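Local coordinates for protein acyl-ACP thioesterase (Bacteroides thetaiotaomicron, PDB 2ESS) that probably hydrolyses fatty acyl-ACP thioesters to release free fatty acids, and binds calcium in the crystal, at residues 197-211 with 234-248. Numbering follows the deposited sequence.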
loop_
_atom_site.group_PDB
_atom_site.type_symbol
_atom_site.label_atom_id
_atom_site.label_comp_id
_atom_site.label_asym_id
_atom_site.label_seq_id
_atom_site.Cartn_x
_atom_site.Cartn_y
_atom_site.Cartn_z
ATOM N N LYS A 197 -8.929 17.107 13.374
ATOM C CA LYS A 197 -8.663 16.153 14.429
ATOM C C LYS A 197 -7.825 15.028 13.888
ATOM O O LYS A 197 -7.635 14.893 12.686
ATOM C CB LYS A 197 -9.965 15.585 14.977
ATOM C CG LYS A 197 -10.902 16.626 15.617
ATOM C CD LYS A 197 -12.255 16.013 15.985
ATOM C CE LYS A 197 -13.235 17.097 16.363
ATOM N NZ LYS A 197 -14.628 16.615 16.583
ATOM N N ARG A 198 -7.339 14.208 14.790
ATOM C CA ARG A 198 -6.633 12.996 14.401
ATOM C C ARG A 198 -7.262 11.827 15.118
ATOM O O ARG A 198 -7.860 12.007 16.170
ATOM C CB ARG A 198 -5.162 13.088 14.773
ATOM C CG ARG A 198 -4.911 13.412 16.198
ATOM C CD ARG A 198 -3.435 13.575 16.452
ATOM N NE ARG A 198 -2.789 12.284 16.338
ATOM C CZ ARG A 198 -2.828 11.338 17.275
ATOM N NH1 ARG A 198 -3.462 11.535 18.432
ATOM N NH2 ARG A 198 -2.211 10.190 17.043
ATOM N N ILE A 199 -7.051 10.631 14.563
ATOM C CA ILE A 199 -7.534 9.416 15.163
ATOM C C ILE A 199 -6.587 9.057 16.296
ATOM O O ILE A 199 -5.414 8.806 16.056
ATOM C CB ILE A 199 -7.574 8.251 14.162
ATOM C CG1 ILE A 199 -8.536 8.596 13.018
ATOM C CG2 ILE A 199 -8.060 6.953 14.885
ATOM C CD1 ILE A 199 -8.536 7.589 11.870
ATOM N N ARG A 200 -7.101 8.997 17.515
ATOM C CA ARG A 200 -6.304 8.567 18.659
ATOM C C ARG A 200 -6.455 7.100 18.998
ATOM O O ARG A 200 -5.520 6.489 19.514
ATOM C CB ARG A 200 -6.542 9.452 19.868
ATOM C CG ARG A 200 -7.670 9.120 20.792
ATOM C CD ARG A 200 -7.317 9.615 22.214
ATOM N NE ARG A 200 -6.202 8.835 22.783
ATOM C CZ ARG A 200 -4.909 9.184 22.808
ATOM N NH1 ARG A 200 -4.470 10.349 22.316
ATOM N NH2 ARG A 200 -4.027 8.348 23.351
ATOM N N ARG A 201 -7.621 6.532 18.708
ATOM C CA ARG A 201 -7.805 5.090 18.888
ATOM C C ARG A 201 -8.609 4.516 17.756
ATOM O O ARG A 201 -9.585 5.112 17.319
ATOM C CB ARG A 201 -8.472 4.776 20.218
ATOM C CG ARG A 201 -8.538 3.242 20.462
ATOM C CD ARG A 201 -8.704 2.928 21.838
ATOM N NE ARG A 201 -9.016 1.508 21.994
ATOM C CZ ARG A 201 -8.276 0.610 22.633
ATOM N NH1 ARG A 201 -7.087 0.939 23.171
ATOM N NH2 ARG A 201 -8.744 -0.641 22.724
ATOM N N PHE A 202 -8.183 3.346 17.286
ATOM C CA PHE A 202 -8.785 2.675 16.168
ATOM C C PHE A 202 -8.826 1.172 16.450
ATOM O O PHE A 202 -7.805 0.555 16.788
ATOM C CB PHE A 202 -8.012 2.991 14.887
ATOM C CG PHE A 202 -8.566 2.304 13.675
ATOM C CD1 PHE A 202 -9.700 2.783 13.052
ATOM C CD2 PHE A 202 -7.959 1.156 13.186
ATOM C CE1 PHE A 202 -10.231 2.128 11.964
ATOM C CE2 PHE A 202 -8.469 0.521 12.125
ATOM C CZ PHE A 202 -9.611 1.012 11.500
ATOM N N GLU A 203 -10.011 0.586 16.335
ATOM C CA GLU A 203 -10.167 -0.843 16.551
ATOM C C GLU A 203 -10.865 -1.533 15.388
ATOM O O GLU A 203 -11.713 -0.961 14.758
ATOM C CB GLU A 203 -10.973 -1.101 17.809
ATOM C CG GLU A 203 -10.518 -0.382 19.041
ATOM C CD GLU A 203 -11.443 -0.589 20.239
ATOM O OE1 GLU A 203 -12.332 -1.467 20.193
ATOM O OE2 GLU A 203 -11.293 0.171 21.220
HETATM N N MSE A 204 -10.444 -2.743 15.097
HETATM C CA MSE A 204 -11.028 -3.603 14.073
HETATM C C MSE A 204 -11.394 -4.911 14.751
HETATM O O MSE A 204 -10.626 -5.428 15.610
HETATM C CB MSE A 204 -10.008 -3.937 13.009
HETATM C CG MSE A 204 -9.620 -2.757 12.155
HETATM SE SE MSE A 204 -11.231 -2.169 11.090
HETATM C CE MSE A 204 -11.934 -3.839 10.238
ATOM N N ALA A 205 -12.562 -5.427 14.374
ATOM C CA ALA A 205 -12.970 -6.803 14.697
ATOM C C ALA A 205 -13.288 -7.517 13.394
ATOM O O ALA A 205 -14.123 -7.067 12.622
ATOM C CB ALA A 205 -14.197 -6.808 15.610
ATOM N N TYR A 206 -12.657 -8.656 13.168
ATOM C CA TYR A 206 -12.762 -9.337 11.864
ATOM C C TYR A 206 -13.675 -10.498 12.105
ATOM O O TYR A 206 -13.347 -11.428 12.844
ATOM C CB TYR A 206 -11.386 -9.784 11.354
ATOM C CG TYR A 206 -10.518 -8.613 10.993
ATOM C CD1 TYR A 206 -10.717 -7.933 9.778
ATOM C CD2 TYR A 206 -9.551 -8.143 11.857
ATOM C CE1 TYR A 206 -9.966 -6.813 9.441
ATOM C CE2 TYR A 206 -8.783 -7.025 11.508
ATOM C CZ TYR A 206 -8.984 -6.387 10.307
ATOM O OH TYR A 206 -8.225 -5.283 9.991
ATOM N N VAL A 207 -14.855 -10.419 11.518
ATOM C CA VAL A 207 -15.925 -11.357 11.824
ATOM C C VAL A 207 -16.062 -12.488 10.794
ATOM O O VAL A 207 -16.299 -13.628 11.152
ATOM C CB VAL A 207 -17.249 -10.595 12.004
ATOM C CG1 VAL A 207 -18.389 -11.555 12.401
ATOM C CG2 VAL A 207 -17.044 -9.466 13.029
ATOM N N ALA A 208 -15.952 -12.155 9.520
ATOM C CA ALA A 208 -16.213 -13.086 8.442
ATOM C C ALA A 208 -15.557 -12.536 7.191
ATOM O O ALA A 208 -15.086 -11.385 7.182
ATOM C CB ALA A 208 -17.674 -13.264 8.229
ATOM N N GLU A 209 -15.536 -13.349 6.143
ATOM C CA GLU A 209 -14.797 -13.046 4.928
ATOM C C GLU A 209 -15.709 -12.502 3.864
ATOM O O GLU A 209 -16.877 -12.847 3.814
ATOM C CB GLU A 209 -14.082 -14.297 4.385
ATOM C CG GLU A 209 -13.112 -14.925 5.334
ATOM C CD GLU A 209 -11.840 -14.085 5.624
ATOM O OE1 GLU A 209 -11.750 -12.905 5.207
ATOM O OE2 GLU A 209 -10.911 -14.619 6.285
ATOM N N SER A 210 -15.140 -11.639 3.020
ATOM C CA SER A 210 -15.777 -11.121 1.810
ATOM C C SER A 210 -14.924 -11.514 0.617
ATOM O O SER A 210 -13.702 -11.634 0.735
ATOM C CB SER A 210 -15.848 -9.592 1.840
ATOM O OG SER A 210 -16.666 -9.183 2.904
ATOM N N TYR A 211 -15.581 -11.661 -0.523
ATOM C CA TYR A 211 -14.959 -12.125 -1.751
ATOM C C TYR A 211 -15.134 -11.085 -2.865
ATOM O O TYR A 211 -15.934 -10.127 -2.756
ATOM C CB TYR A 211 -15.614 -13.427 -2.171
ATOM C CG TYR A 211 -15.596 -14.436 -1.051
ATOM C CD1 TYR A 211 -14.445 -15.122 -0.739
ATOM C CD2 TYR A 211 -16.723 -14.655 -0.271
ATOM C CE1 TYR A 211 -14.417 -16.043 0.323
ATOM C CE2 TYR A 211 -16.708 -15.567 0.791
ATOM C CZ TYR A 211 -15.554 -16.250 1.079
ATOM O OH TYR A 211 -15.544 -17.146 2.113
ATOM N N LYS A 234 -21.797 -7.815 4.243
ATOM C CA LYS A 234 -21.786 -8.237 2.850
ATOM C C LYS A 234 -23.159 -8.724 2.404
ATOM O O LYS A 234 -23.927 -9.329 3.173
ATOM C CB LYS A 234 -20.705 -9.297 2.577
ATOM C CG LYS A 234 -21.012 -10.714 3.033
ATOM C CD LYS A 234 -19.819 -11.645 2.761
ATOM C CE LYS A 234 -20.068 -13.033 3.358
ATOM N NZ LYS A 234 -19.023 -14.003 2.997
ATOM N N ASN A 235 -23.445 -8.423 1.147
ATOM C CA ASN A 235 -24.665 -8.788 0.483
ATOM C C ASN A 235 -25.890 -8.596 1.383
ATOM O O ASN A 235 -26.763 -9.444 1.487
ATOM C CB ASN A 235 -24.496 -10.198 -0.108
ATOM C CG ASN A 235 -23.291 -10.268 -1.115
ATOM O OD1 ASN A 235 -23.044 -9.321 -1.897
ATOM N ND2 ASN A 235 -22.551 -11.372 -1.079
ATOM N N GLY A 236 -25.933 -7.442 2.036
ATOM C CA GLY A 236 -27.095 -7.044 2.811
ATOM C C GLY A 236 -27.029 -7.353 4.293
ATOM O O GLY A 236 -27.174 -6.454 5.115
ATOM N N SER A 237 -26.752 -8.604 4.643
ATOM C CA SER A 237 -27.129 -9.119 5.948
ATOM C C SER A 237 -26.005 -9.618 6.854
ATOM O O SER A 237 -26.150 -9.608 8.074
ATOM C CB SER A 237 -28.099 -10.288 5.718
ATOM O OG SER A 237 -27.409 -11.379 5.100
ATOM N N GLU A 238 -24.906 -10.082 6.276
ATOM C CA GLU A 238 -23.906 -10.777 7.048
ATOM C C GLU A 238 -22.801 -9.856 7.461
ATOM O O GLU A 238 -22.126 -9.307 6.598
ATOM C CB GLU A 238 -23.294 -11.870 6.220
ATOM C CG GLU A 238 -24.263 -12.602 5.378
ATOM C CD GLU A 238 -23.548 -13.466 4.407
ATOM O OE1 GLU A 238 -22.562 -14.124 4.838
ATOM O OE2 GLU A 238 -23.970 -13.469 3.231
ATOM N N VAL A 239 -22.564 -9.724 8.765
ATOM C CA VAL A 239 -21.486 -8.867 9.236
ATOM C C VAL A 239 -20.128 -9.465 8.910
ATOM O O VAL A 239 -19.858 -10.625 9.242
ATOM C CB VAL A 239 -21.588 -8.571 10.730
ATOM C CG1 VAL A 239 -20.374 -7.799 11.207
ATOM C CG2 VAL A 239 -22.875 -7.782 11.023
ATOM N N VAL A 240 -19.274 -8.679 8.256
ATOM C CA VAL A 240 -17.897 -9.116 8.003
ATOM C C VAL A 240 -16.860 -8.465 8.922
ATOM O O VAL A 240 -15.847 -9.091 9.245
ATOM C CB VAL A 240 -17.481 -8.979 6.507
ATOM C CG1 VAL A 240 -18.389 -9.912 5.667
ATOM C CG2 VAL A 240 -17.542 -7.512 6.022
ATOM N N CYS A 241 -17.078 -7.219 9.319
ATOM C CA CYS A 241 -16.221 -6.633 10.349
ATOM C C CYS A 241 -16.919 -5.505 11.055
ATOM O O CYS A 241 -17.934 -5.012 10.584
ATOM C CB CYS A 241 -14.884 -6.202 9.786
ATOM S SG CYS A 241 -14.932 -4.979 8.546
ATOM N N ARG A 242 -16.361 -5.122 12.201
ATOM C CA ARG A 242 -16.786 -3.975 12.975
ATOM C C ARG A 242 -15.533 -3.199 13.334
ATOM O O ARG A 242 -14.405 -3.766 13.352
ATOM C CB ARG A 242 -17.566 -4.392 14.240
ATOM C CG ARG A 242 -18.928 -4.968 13.919
ATOM C CD ARG A 242 -19.778 -5.322 15.146
ATOM N NE ARG A 242 -19.369 -6.628 15.561
ATOM C CZ ARG A 242 -20.028 -7.753 15.335
ATOM N NH1 ARG A 242 -21.214 -7.786 14.734
ATOM N NH2 ARG A 242 -19.468 -8.865 15.752
ATOM N N SER A 243 -15.743 -1.911 13.613
ATOM C CA SER A 243 -14.677 -0.984 13.885
ATOM C C SER A 243 -15.131 0.082 14.854
ATOM O O SER A 243 -16.317 0.422 14.942
ATOM C CB SER A 243 -14.178 -0.360 12.571
ATOM O OG SER A 243 -13.166 0.606 12.786
ATOM N N LYS A 244 -14.165 0.570 15.620
ATOM C CA LYS A 244 -14.353 1.712 16.472
ATOM C C LYS A 244 -13.247 2.726 16.153
ATOM O O LYS A 244 -12.069 2.379 16.027
ATOM C CB LYS A 244 -14.335 1.275 17.917
ATOM C CG LYS A 244 -14.679 2.344 18.910
ATOM C CD LYS A 244 -14.519 1.840 20.342
ATOM C CE LYS A 244 -15.479 0.718 20.650
ATOM N NZ LYS A 244 -15.615 0.490 22.106
ATOM N N VAL A 245 -13.657 3.973 15.976
ATOM C CA VAL A 245 -12.761 5.070 15.590
ATOM C C VAL A 245 -13.002 6.177 16.587
ATOM O O VAL A 245 -14.145 6.655 16.751
ATOM C CB VAL A 245 -13.033 5.571 14.167
ATOM C CG1 VAL A 245 -11.880 6.429 13.697
ATOM C CG2 VAL A 245 -13.227 4.442 13.177
ATOM N N ILE A 246 -11.954 6.542 17.312
ATOM C CA ILE A 246 -12.022 7.676 18.237
ATOM C C ILE A 246 -11.077 8.785 17.742
ATOM O O ILE A 246 -9.871 8.582 17.603
ATOM C CB ILE A 246 -11.716 7.244 19.696
ATOM C CG1 ILE A 246 -12.758 6.175 20.144
ATOM C CG2 ILE A 246 -11.761 8.447 20.634
ATOM C CD1 ILE A 246 -12.503 5.578 21.478
ATOM N N PHE A 247 -11.650 9.936 17.454
ATOM C CA PHE A 247 -10.894 11.112 17.055
ATOM C C PHE A 247 -10.625 11.990 18.260
ATOM O O PHE A 247 -11.349 11.917 19.250
ATOM C CB PHE A 247 -11.670 11.953 16.052
ATOM C CG PHE A 247 -11.740 11.360 14.687
ATOM C CD1 PHE A 247 -12.703 10.428 14.367
ATOM C CD2 PHE A 247 -10.847 11.768 13.696
ATOM C CE1 PHE A 247 -12.772 9.902 13.086
ATOM C CE2 PHE A 247 -10.922 11.250 12.413
ATOM C CZ PHE A 247 -11.871 10.306 12.109
ATOM N N GLU A 248 -9.578 12.808 18.170
ATOM C CA GLU A 248 -9.441 13.979 19.050
ATOM C C GLU A 248 -8.762 15.194 18.379
ATOM O O GLU A 248 -7.836 15.050 17.548
ATOM C CB GLU A 248 -8.706 13.576 20.322
ATOM C CG GLU A 248 -7.210 13.439 20.188
ATOM C CD GLU A 248 -6.515 13.564 21.528
ATOM O OE1 GLU A 248 -7.145 13.245 22.569
ATOM O OE2 GLU A 248 -5.340 13.988 21.526
ATOM O OXT GLU A 248 -9.100 16.364 18.664
HETATM O O HOH W 1 -12.906 1.658 23.024
#
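Arg198 pairs with Glu248 through two backbone bonds, Arg198 N to Glu248 O and Glu248 N to Arg198 O, tying down the chain's C-terminus. Ile199 lays its CG1 over one face of the Phe247 ring, 4.0 Å from the centroid, a CH-pi contact; CD1 goes on to Val245 CG1. The carbonyl O of Ile246 takes both Arg200 N (2.8 Å) and Arg201 N (3.2 Å), a classic beta bulge that shifts the register by one. Beyond it Phe202 lies beside Val245: with CG anti to the backbone N (chi1 179°), the ring presents its edge to Val245 CG2. Glu203 runs alongside Lys244 on the other face of the sheet. Arg201 grips its OE2 side-on with NE (2.8 Å) and NH2, the oxygen lying in the guanidinium plane though NH2 comes from above the carboxylate plane, while a water joins OE2 to Lys244 NZ. Without the carboxylate, as with an alanine here, Arg201 NE would probably lose its acceptor and Lys244 NZ its water-mediated link, leaving the lysine end freer to turn, though Glu68 would still hold Arg201 NH1. The backbone O of Glu203 accepts from Lys244 N and from Ser243 OG (2.9 Å). On the face shared with Phe202, Met204, a selenomethionine, folds its CE back to Cys241 SG (3.6 Å), under helix 178-186. Val207 N and Ala208 N converge on Val240 O from the same face of its plane, and Val207 CG2 sits over the Arg242 guanidinium. Beyond the end of strand 199-206, Glu209 O accepts from Lys234 NZ (2.6 Å), nearly in line with its C=O; the Glu209 side chain touches the calcium ligand His175. Two neighbouring antiparallel strands of the C-terminal hotdog domain, with helix 178-186 packed across the Ile199, Phe202 and Met204 face, make up this pairing, and strand 58-69 of the N-terminal hotdog continues the sheet beyond 199-206.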